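Long-range contacts in 5'-methylthioadenosine nucleosidase (Arabidopsis thaliana, PDB 2QTG), which is a nucleosidase by name and belongs to the phosphorylase superfamily, alpha/beta proteins built round a large mixed beta-sheet: residues G119-G124 with L226-K231; G128-V133 with L220-D225. All coordinates share one frame; numbering follows the deposited sequence.

Contact 1 (G119-G124 with L226-K231); sequences GFKVKG and LVDGDK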
ATOM      1  N   GLY A 119     -17.524 -12.094   5.358  1.00 17.72           N
ATOM      2  CA  GLY A 119     -17.338 -13.420   5.930  1.00 18.05           C
ATOM      3  C   GLY A 119     -18.005 -14.465   5.055  1.00 17.78           C
ATOM      4  O   GLY A 119     -18.931 -14.151   4.287  1.00 18.11           O
ATOM      5  N   PHE A 120     -17.532 -15.698   5.153  1.00 18.06           N
ATOM      6  CA  PHE A 120     -18.134 -16.834   4.437  1.00 17.73           C
ATOM      7  C   PHE A 120     -18.982 -17.628   5.408  1.00 18.95           C
ATOM      8  O   PHE A 120     -18.468 -18.181   6.422  1.00 17.29           O
ATOM      9  CB  PHE A 120     -17.051 -17.701   3.764  1.00 18.53           C
ATOM     10  CG  PHE A 120     -16.411 -17.008   2.602  1.00 17.53           C
ATOM     11  CD1 PHE A 120     -16.998 -17.083   1.331  1.00 20.51           C
ATOM     12  CD2 PHE A 120     -15.286 -16.202   2.794  1.00 15.98           C
ATOM     13  CE1 PHE A 120     -16.427 -16.401   0.242  1.00 23.06           C
ATOM     14  CE2 PHE A 120     -14.723 -15.481   1.716  1.00 16.58           C
ATOM     15  CZ  PHE A 120     -15.303 -15.594   0.438  1.00 19.97           C
ATOM     16  N   LYS A 121     -20.286 -17.640   5.147  1.00 20.55           N
ATOM     17  CA  LYS A 121     -21.169 -18.441   5.984  1.00 22.93           C
ATOM     18  C   LYS A 121     -20.738 -19.920   6.004  1.00 22.75           C
ATOM     19  O   LYS A 121     -20.902 -20.584   7.000  1.00 23.50           O
ATOM     20  CB  LYS A 121     -22.656 -18.259   5.654  1.00 23.98           C
ATOM     21  CG  LYS A 121     -23.137 -18.710   4.301  1.00 27.24           C
ATOM     22  CD  LYS A 121     -24.660 -18.900   4.359  1.00 33.17           C
ATOM     23  CE  LYS A 121     -25.256 -19.186   2.981  1.00 36.68           C
ATOM     24  NZ  LYS A 121     -26.649 -19.796   3.115  1.00 39.07           N
ATOM     25  N   VAL A 122     -20.142 -20.397   4.919  1.00 23.42           N
ATOM     26  CA  VAL A 122     -19.661 -21.779   4.865  1.00 23.86           C
ATOM     27  C   VAL A 122     -18.395 -22.035   5.701  1.00 24.24           C
ATOM     28  O   VAL A 122     -18.049 -23.199   5.924  1.00 24.44           O
ATOM     29  CB  VAL A 122     -19.502 -22.303   3.405  1.00 23.76           C
ATOM     30  CG1 VAL A 122     -20.791 -22.075   2.587  1.00 24.95           C
ATOM     31  CG2 VAL A 122     -18.258 -21.698   2.705  1.00 23.81           C
ATOM     32  N   LYS A 123     -17.730 -20.968   6.170  1.00 23.81           N
ATOM     33  CA  LYS A 123     -16.608 -21.065   7.113  1.00 24.21           C
ATOM     34  C   LYS A 123     -17.074 -20.751   8.545  1.00 24.56           C
ATOM     35  O   LYS A 123     -16.259 -20.633   9.474  1.00 25.31           O
ATOM     36  CB  LYS A 123     -15.449 -20.129   6.732  1.00 23.35           C
ATOM     37  CG  LYS A 123     -14.765 -20.361   5.380  1.00 24.21           C
ATOM     38  CD  LYS A 123     -14.033 -21.709   5.294  1.00 24.57           C
ATOM     39  CE  LYS A 123     -12.862 -21.789   6.230  1.00 26.39           C
ATOM     40  NZ  LYS A 123     -12.340 -23.205   6.233  1.00 28.36           N
ATOM     41  N   GLY A 124     -18.383 -20.570   8.691  1.00 24.01           N
ATOM     42  CA  GLY A 124     -19.008 -20.383   9.989  1.00 23.17           C
ATOM     43  C   GLY A 124     -19.225 -18.946  10.389  1.00 22.51           C
ATOM     44  O   GLY A 124     -19.550 -18.692  11.559  1.00 24.21           O
ATOM     45  N   LEU A 226     -22.113 -11.267   4.319  1.00 19.83           N
ATOM     46  CA  LEU A 226     -21.818 -12.649   3.976  1.00 20.54           C
ATOM     47  C   LEU A 226     -21.536 -12.679   2.489  1.00 21.14           C
ATOM     48  O   LEU A 226     -22.442 -12.475   1.643  1.00 20.54           O
ATOM     49  CB  LEU A 226     -23.009 -13.549   4.367  1.00 20.72           C
ATOM     50  CG  LEU A 226     -23.347 -13.761   5.855  1.00 21.45           C
ATOM     51  CD1 LEU A 226     -24.407 -14.920   6.011  1.00 24.63           C
ATOM     52  CD2 LEU A 226     -22.121 -14.013   6.807  1.00 20.69           C
ATOM     53  N   VAL A 227     -20.259 -12.860   2.162  1.00 20.55           N
ATOM     54  CA  VAL A 227     -19.806 -12.815   0.763  1.00 21.47           C
ATOM     55  C   VAL A 227     -20.512 -13.908  -0.046  1.00 21.40           C
ATOM     56  O   VAL A 227     -20.811 -13.737  -1.222  1.00 22.17           O
ATOM     57  CB  VAL A 227     -18.283 -12.964   0.678  1.00 20.57           C
ATOM     58  CG1 VAL A 227     -17.858 -13.044  -0.776  1.00 22.21           C
ATOM     59  CG2 VAL A 227     -17.577 -11.776   1.391  1.00 22.17           C
ATOM     60  N   ASP A 228     -20.847 -15.002   0.621  1.00 22.79           N
ATOM     61  CA  ASP A 228     -21.545 -16.117   0.000  1.00 23.69           C
ATOM     62  C   ASP A 228     -23.031 -16.249   0.443  1.00 24.79           C
ATOM     63  O   ASP A 228     -23.591 -17.350   0.429  1.00 24.35           O
ATOM     64  CB  ASP A 228     -20.763 -17.423   0.241  1.00 22.95           C
ATOM     65  CG  ASP A 228     -20.645 -17.793   1.731  1.00 23.98           C
ATOM     66  OD1 ASP A 228     -21.050 -16.998   2.623  1.00 21.13           O
ATOM     67  OD2 ASP A 228     -20.115 -18.897   2.005  1.00 22.17           O
ATOM     68  N   GLY A 229     -23.654 -15.122   0.791  1.00 26.17           N
ATOM     69  CA  GLY A 229     -25.095 -15.067   1.098  1.00 28.62           C
ATOM     70  C   GLY A 229     -25.814 -14.011   0.266  1.00 30.34           C
ATOM     71  O   GLY A 229     -25.195 -13.322  -0.537  1.00 30.86           O
ATOM     72  N   ASP A 230     -27.126 -13.875   0.437  1.00 33.55           N
ATOM     73  CA  ASP A 230     -27.870 -12.885  -0.374  1.00 35.99           C
ATOM     74  C   ASP A 230     -27.738 -11.444   0.097  1.00 36.65           C
ATOM     75  O   ASP A 230     -27.264 -11.176   1.214  1.00 37.82           O
ATOM     76  CB  ASP A 230     -29.347 -13.251  -0.551  1.00 36.83           C
ATOM     77  CG  ASP A 230     -29.898 -14.088   0.596  1.00 39.95           C
ATOM     78  OD1 ASP A 230     -29.500 -15.276   0.754  1.00 43.27           O
ATOM     79  OD2 ASP A 230     -30.759 -13.557   1.318  1.00 43.58           O
ATOM     80  N   LYS A 231     -28.127 -10.530  -0.794  1.00 36.64           N
ATOM     81  CA  LYS A 231     -28.263  -9.102  -0.504  1.00 36.39           C
ATOM     82  C   LYS A 231     -29.293  -8.911   0.627  1.00 35.28           C
ATOM     83  O   LYS A 231     -30.390  -9.489   0.583  1.00 36.44           O
ATOM     84  CB  LYS A 231     -28.690  -8.355  -1.773  1.00 36.54           C
TER
HETATM   85  O   HOH W   1     -27.741 -17.178   1.550  1.00 48.13           O
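Gly119 and Leu226 form a single parallel bridge, CA atoms 4.9 Å apart, at the point where strands 110-119 and 217-226 run out together, and Val227 N closes it by donating to Gly119 O over 2.8 Å. Beyond the bridge the chains part: 226-229 folds into a type I beta turn, closed by Gly229 N to Leu226 O, while 121-123 winds into a short 3-10 segment. Asp228, at the third position of that turn, reaches across and binds the start of the 3-10 segment with both carboxylate oxygens. OD1 accepts a hydrogen bond from Lys121 N at 2.7 Å and OD2 one from Val122 N at 3.3 Å, each through its syn lone pair, so the two bonds fix the rotation of the carboxylate. A chi1 of 62°, with CG lodged between the backbone N and the carbonyl carbon, brings the group to these amides. The two strands are parallel neighbours in the mixed sheet of this phosphorylase-superfamily domain, here beside the ligand MTH, with about 4 Å between the nearest atoms of the Val227 side chain and the ligand. Phe120 packs in two directions. Val227 CB sits over one ring face, 4.2 Å from the centroid and offset toward the rim, in a CH-pi contact, and CG1 continues along the same ring to CE1 and CZ. At the ring edge lies Asp228 OD2, with ring and carboxylate planes 79° apart. Met183 touches both Phe120 and Val227. The chain of Lys121, extended beyond CG, passes Asp228, with Lys121 CG 3.2 Å from Asp228 OD1. Lys121 CB meets Leu226 CD1 at 3.8 Å. Lys121 NZ makes a weak hydrogen bond to a water that in turn donates to Asp230 OD1.

Contact 2 (G128-V133 with L220-D225); sequences GDVFLV and LKAVTD. With MTH (2-(4-amino-pyrrolo[2,3-D]pyrimidin-7-yl)-5-methylsulfanylmethyl-tetrahydro-furan-3,4-diol), chain C; EDO (1,2-ethanediol), chain D.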
ATOM      1  N   GLY A 128     -22.486  -9.771  12.448  1.00 19.21           N
ATOM      2  CA  GLY A 128     -22.339  -9.385  13.842  1.00 19.94           C
ATOM      3  C   GLY A 128     -21.221 -10.077  14.601  1.00 18.53           C
ATOM      4  O   GLY A 128     -20.806  -9.570  15.628  1.00 19.86           O
ATOM      5  N   ASP A 129     -20.763 -11.241  14.120  1.00 18.69           N
ATOM      6  CA  ASP A 129     -19.565 -11.909  14.669  1.00 18.63           C
ATOM      7  C   ASP A 129     -18.313 -10.990  14.644  1.00 18.37           C
ATOM      8  O   ASP A 129     -18.005 -10.367  13.629  1.00 18.90           O
ATOM      9  CB  ASP A 129     -19.226 -13.205  13.888  1.00 18.05           C
ATOM     10  CG  ASP A 129     -20.201 -14.365  14.140  1.00 19.41           C
ATOM     11  OD1 ASP A 129     -21.046 -14.300  15.058  1.00 17.22           O
ATOM     12  OD2 ASP A 129     -20.099 -15.361  13.396  1.00 21.12           O
ATOM     13  N   VAL A 130     -17.588 -10.931  15.748  1.00 17.59           N
ATOM     14  CA  VAL A 130     -16.256 -10.311  15.749  1.00 17.54           C
ATOM     15  C   VAL A 130     -15.165 -11.390  15.858  1.00 16.60           C
ATOM     16  O   VAL A 130     -15.074 -12.083  16.875  1.00 17.33           O
ATOM     17  CB  VAL A 130     -16.086  -9.205  16.846  1.00 16.79           C
ATOM     18  CG1 VAL A 130     -14.743  -8.506  16.671  1.00 18.83           C
ATOM     19  CG2 VAL A 130     -17.257  -8.179  16.771  1.00 18.76           C
ATOM     20  N   PHE A 131     -14.384 -11.548  14.785  1.00 17.21           N
ATOM     21  CA  PHE A 131     -13.325 -12.548  14.724  1.00 16.93           C
ATOM     22  C   PHE A 131     -11.979 -12.006  15.223  1.00 18.34           C
ATOM     23  O   PHE A 131     -11.617 -10.818  15.034  1.00 17.96           O
ATOM     24  CB  PHE A 131     -13.146 -13.079  13.298  1.00 17.32           C
ATOM     25  CG  PHE A 131     -14.135 -14.118  12.890  1.00 15.86           C
ATOM     26  CD1 PHE A 131     -15.468 -13.786  12.698  1.00 13.33           C
ATOM     27  CD2 PHE A 131     -13.725 -15.409  12.633  1.00 14.79           C
ATOM     28  CE1 PHE A 131     -16.359 -14.710  12.305  1.00 11.18           C
ATOM     29  CE2 PHE A 131     -14.626 -16.369  12.241  1.00 12.92           C
ATOM     30  CZ  PHE A 131     -15.942 -16.029  12.056  1.00 15.48           C
ATOM     31  N   LEU A 132     -11.250 -12.898  15.873  1.00 18.16           N
ATOM     32  CA  LEU A 132      -9.856 -12.712  16.130  1.00 19.30           C
ATOM     33  C   LEU A 132      -9.236 -13.368  14.915  1.00 19.45           C
ATOM     34  O   LEU A 132      -9.694 -14.409  14.483  1.00 22.13           O
ATOM     35  CB  LEU A 132      -9.464 -13.457  17.411  1.00 18.78           C
ATOM     36  CG  LEU A 132      -8.097 -13.153  18.003  1.00 21.18           C
ATOM     37  CD1 LEU A 132      -8.017 -11.649  18.451  1.00 19.66           C
ATOM     38  CD2 LEU A 132      -7.828 -14.113  19.178  1.00 20.25           C
ATOM     39  N   VAL A 133      -8.222 -12.784  14.324  1.00 19.48           N
ATOM     40  CA  VAL A 133      -7.687 -13.373  13.101  1.00 17.35           C
ATOM     41  C   VAL A 133      -6.476 -14.224  13.450  1.00 16.77           C
ATOM     42  O   VAL A 133      -5.623 -13.755  14.188  1.00 16.46           O
ATOM     43  CB  VAL A 133      -7.349 -12.210  12.086  1.00 17.76           C
ATOM     44  CG1 VAL A 133      -6.382 -12.636  10.999  1.00 17.13           C
ATOM     45  CG2 VAL A 133      -8.657 -11.639  11.495  1.00 16.03           C
ATOM     46  N   LEU A 220      -9.203  -7.488  15.046  1.00 17.97           N
ATOM     47  CA  LEU A 220     -10.595  -7.702  15.372  1.00 16.87           C
ATOM     48  C   LEU A 220     -11.463  -7.352  14.132  1.00 17.74           C
ATOM     49  O   LEU A 220     -11.544  -6.172  13.731  1.00 16.40           O
ATOM     50  CB  LEU A 220     -11.003  -6.785  16.531  1.00 17.88           C
ATOM     51  CG  LEU A 220     -10.132  -6.931  17.797  1.00 16.55           C
ATOM     52  CD1 LEU A 220     -10.604  -5.850  18.766  1.00 16.58           C
ATOM     53  CD2 LEU A 220     -10.272  -8.316  18.419  1.00 17.98           C
ATOM     54  N   LYS A 221     -12.105  -8.360  13.550  1.00 16.97           N
ATOM     55  CA  LYS A 221     -12.837  -8.178  12.279  1.00 18.04           C
ATOM     56  C   LYS A 221     -14.314  -8.559  12.452  1.00 18.08           C
ATOM     57  O   LYS A 221     -14.657  -9.735  12.725  1.00 20.02           O
ATOM     58  CB  LYS A 221     -12.174  -8.945  11.124  1.00 17.58           C
ATOM     59  CG  LYS A 221     -10.738  -8.421  10.801  1.00 17.04           C
ATOM     60  CD  LYS A 221     -10.782  -7.052  10.109  1.00 15.87           C
ATOM     61  CE  LYS A 221      -9.405  -6.342  10.185  1.00 14.17           C
ATOM     62  NZ  LYS A 221      -9.248  -5.385   9.007  1.00 18.51           N
ATOM     63  N   ALA A 222     -15.164  -7.552  12.286  1.00 17.82           N
ATOM     64  CA  ALA A 222     -16.602  -7.677  12.489  1.00 16.95           C
ATOM     65  C   ALA A 222     -17.280  -7.890  11.151  1.00 16.44           C
ATOM     66  O   ALA A 222     -17.208  -7.024  10.243  1.00 16.00           O
ATOM     67  CB  ALA A 222     -17.176  -6.408  13.204  1.00 17.03           C
ATOM     68  N   VAL A 223     -17.927  -9.041  11.038  1.00 16.36           N
ATOM     69  CA  VAL A 223     -18.587  -9.472   9.808  1.00 16.88           C
ATOM     70  C   VAL A 223     -19.844  -8.631   9.538  1.00 17.54           C
ATOM     71  O   VAL A 223     -20.860  -8.799  10.273  1.00 18.25           O
ATOM     72  CB  VAL A 223     -18.924 -10.970   9.879  1.00 17.87           C
ATOM     73  CG1 VAL A 223     -19.557 -11.456   8.559  1.00 16.56           C
ATOM     74  CG2 VAL A 223     -17.645 -11.768  10.181  1.00 17.36           C
ATOM     75  N   THR A 224     -19.769  -7.730   8.551  1.00 18.41           N
ATOM     76  CA  THR A 224     -20.934  -6.977   8.057  1.00 20.13           C
ATOM     77  C   THR A 224     -21.706  -7.547   6.903  1.00 20.57           C
ATOM     78  O   THR A 224     -22.833  -7.148   6.680  1.00 21.43           O
ATOM     79  CB  THR A 224     -20.627  -5.543   7.579  1.00 20.70           C
ATOM     80  OG1 THR A 224     -19.237  -5.287   7.431  1.00 25.77           O
ATOM     81  CG2 THR A 224     -21.198  -4.529   8.467  1.00 18.93           C
ATOM     82  N   ASP A 225     -21.065  -8.367   6.097  1.00 19.70           N
ATOM     83  CA  ASP A 225     -21.786  -9.025   5.032  1.00 20.53           C
ATOM     84  C   ASP A 225     -21.227 -10.405   4.808  1.00 19.65           C
ATOM     85  O   ASP A 225     -20.061 -10.670   5.110  1.00 17.22           O
ATOM     86  CB  ASP A 225     -21.820  -8.203   3.745  1.00 23.07           C
ATOM     87  CG  ASP A 225     -20.570  -8.297   2.977  1.00 25.56           C
ATOM     88  OD1 ASP A 225     -19.547  -7.779   3.471  1.00 29.96           O
ATOM     89  OD2 ASP A 225     -20.632  -8.873   1.873  1.00 32.33           O
TER
HETATM   90  CS  MTH C 268     -15.785   1.177   1.818  1.00 14.73           C
HETATM   91  S5' MTH C 268     -14.779  -0.205   1.266  1.00 16.30           S
HETATM   92  C5' MTH C 268     -15.183  -1.288   2.607  1.00 15.74           C
HETATM   93  C4' MTH C 268     -14.375  -1.112   3.902  1.00 17.74           C
HETATM   94  O4' MTH C 268     -14.915  -2.031   4.883  1.00 17.20           O
HETATM   95  C2' MTH C 268     -12.862  -2.954   4.004  1.00 17.57           C
HETATM   96  O2' MTH C 268     -11.709  -3.483   4.704  1.00 15.01           O
HETATM   97  C3' MTH C 268     -12.885  -1.445   3.795  1.00 14.64           C
HETATM   98  O3' MTH C 268     -12.204  -0.689   4.812  1.00 14.70           O
HETATM   99  C1' MTH C 268     -14.128  -3.262   4.838  1.00 16.98           C
HETATM  100  N9  MTH C 268     -14.927  -4.297   4.213  1.00 15.27           N
HETATM  101  C8  MTH C 268     -16.169  -4.550   4.460  1.00 17.72           C
HETATM  102  C7  MTH C 268     -16.586  -5.618   3.941  1.00 18.71           C
HETATM  103  C5  MTH C 268     -15.875  -5.978   2.921  1.00 16.24           C
HETATM  104  C6  MTH C 268     -15.987  -6.946   1.961  1.00 14.84           C
HETATM  105  N6  MTH C 268     -17.119  -7.692   1.821  1.00 13.43           N
HETATM  106  N1  MTH C 268     -14.895  -7.051   1.146  1.00 14.74           N
HETATM  107  C2  MTH C 268     -13.773  -6.271   1.312  1.00 11.00           C
HETATM  108  N3  MTH C 268     -13.672  -5.310   2.282  1.00 16.37           N
HETATM  109  C4  MTH C 268     -14.730  -5.178   3.119  1.00 15.53           C
HETATM  110  C1  EDO D 270     -17.620 -14.077  18.551  1.00 39.77           C
HETATM  111  O1  EDO D 270     -16.718 -14.247  17.465  1.00 38.82           O
HETATM  112  C2  EDO D 270     -18.865 -13.330  18.110  1.00 40.44           C
HETATM  113  O2  EDO D 270     -18.712 -11.938  18.330  1.00 36.84           O
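Phe131 and Lys221 face each other as an antiparallel hydrogen-bonded pair, Phe131 N giving to Lys221 O at 2.8 Å and Lys221 N returning to Phe131 O. From Phe131 CB, itself 3.7 Å from Lys221 O, the side chain leads past the carbonyl of Lys221 toward Val223. With CG anti to the carbonyl carbon (chi1 -80°), the ring turns one edge to that oxygen; CD1 lies near both Lys221 O and Val223 CG2, and CE1, one atom further out, meets Val223 CG2 at 3.8 Å. Leu198 of strand 198-200 packs on both side chains. The pairing joins strand 130-138 to strand 217-226 within the mixed sheet of the phosphorylase fold, where strand 110-119 runs parallel to 217-226. Val223 N to Asp129 O and Gly128 N to Val223 O carry the ladder into the loop before the strand. On the face of Val130, Val130 CG2 meets Ala222 CB at 4.0 Å, CG1 meets Leu220 CB, and helix 234-259 covers Val130 and Leu220. The chain of Lys221, bent at chi2, carries NZ to a salt bridge with Asp200 and a hydrogen bond to Asn113. Val130 N and O each bond an ethanediol, probably from the crystallisation liquor, that Lys171 N also holds.

How the contacts relate
Strand 217-226 and its exit carry both contacts: 220-225 pairs with 128-133 in contact 2, and 226-231 continues directly into contact 1. Their centres lie 12 Å apart, and in sequence the segments of contact 2 fall between those of contact 1. A probable hydrogen bond from Gly119 N to Asp225 O, 2.9 Å, joins them, and Val223 CG1 packs on the same nitrogen. The ligand MTH sits by this junction: Asp225 OD1 accepts from MTH N6 at 2.9 Å, while Val227 approaches it from contact 1. Lys199, Met201 and Glu202 make further hydrogen bonds to MTH. Lys171 also bridges the contacts, reaching Gly124 O and Asp129.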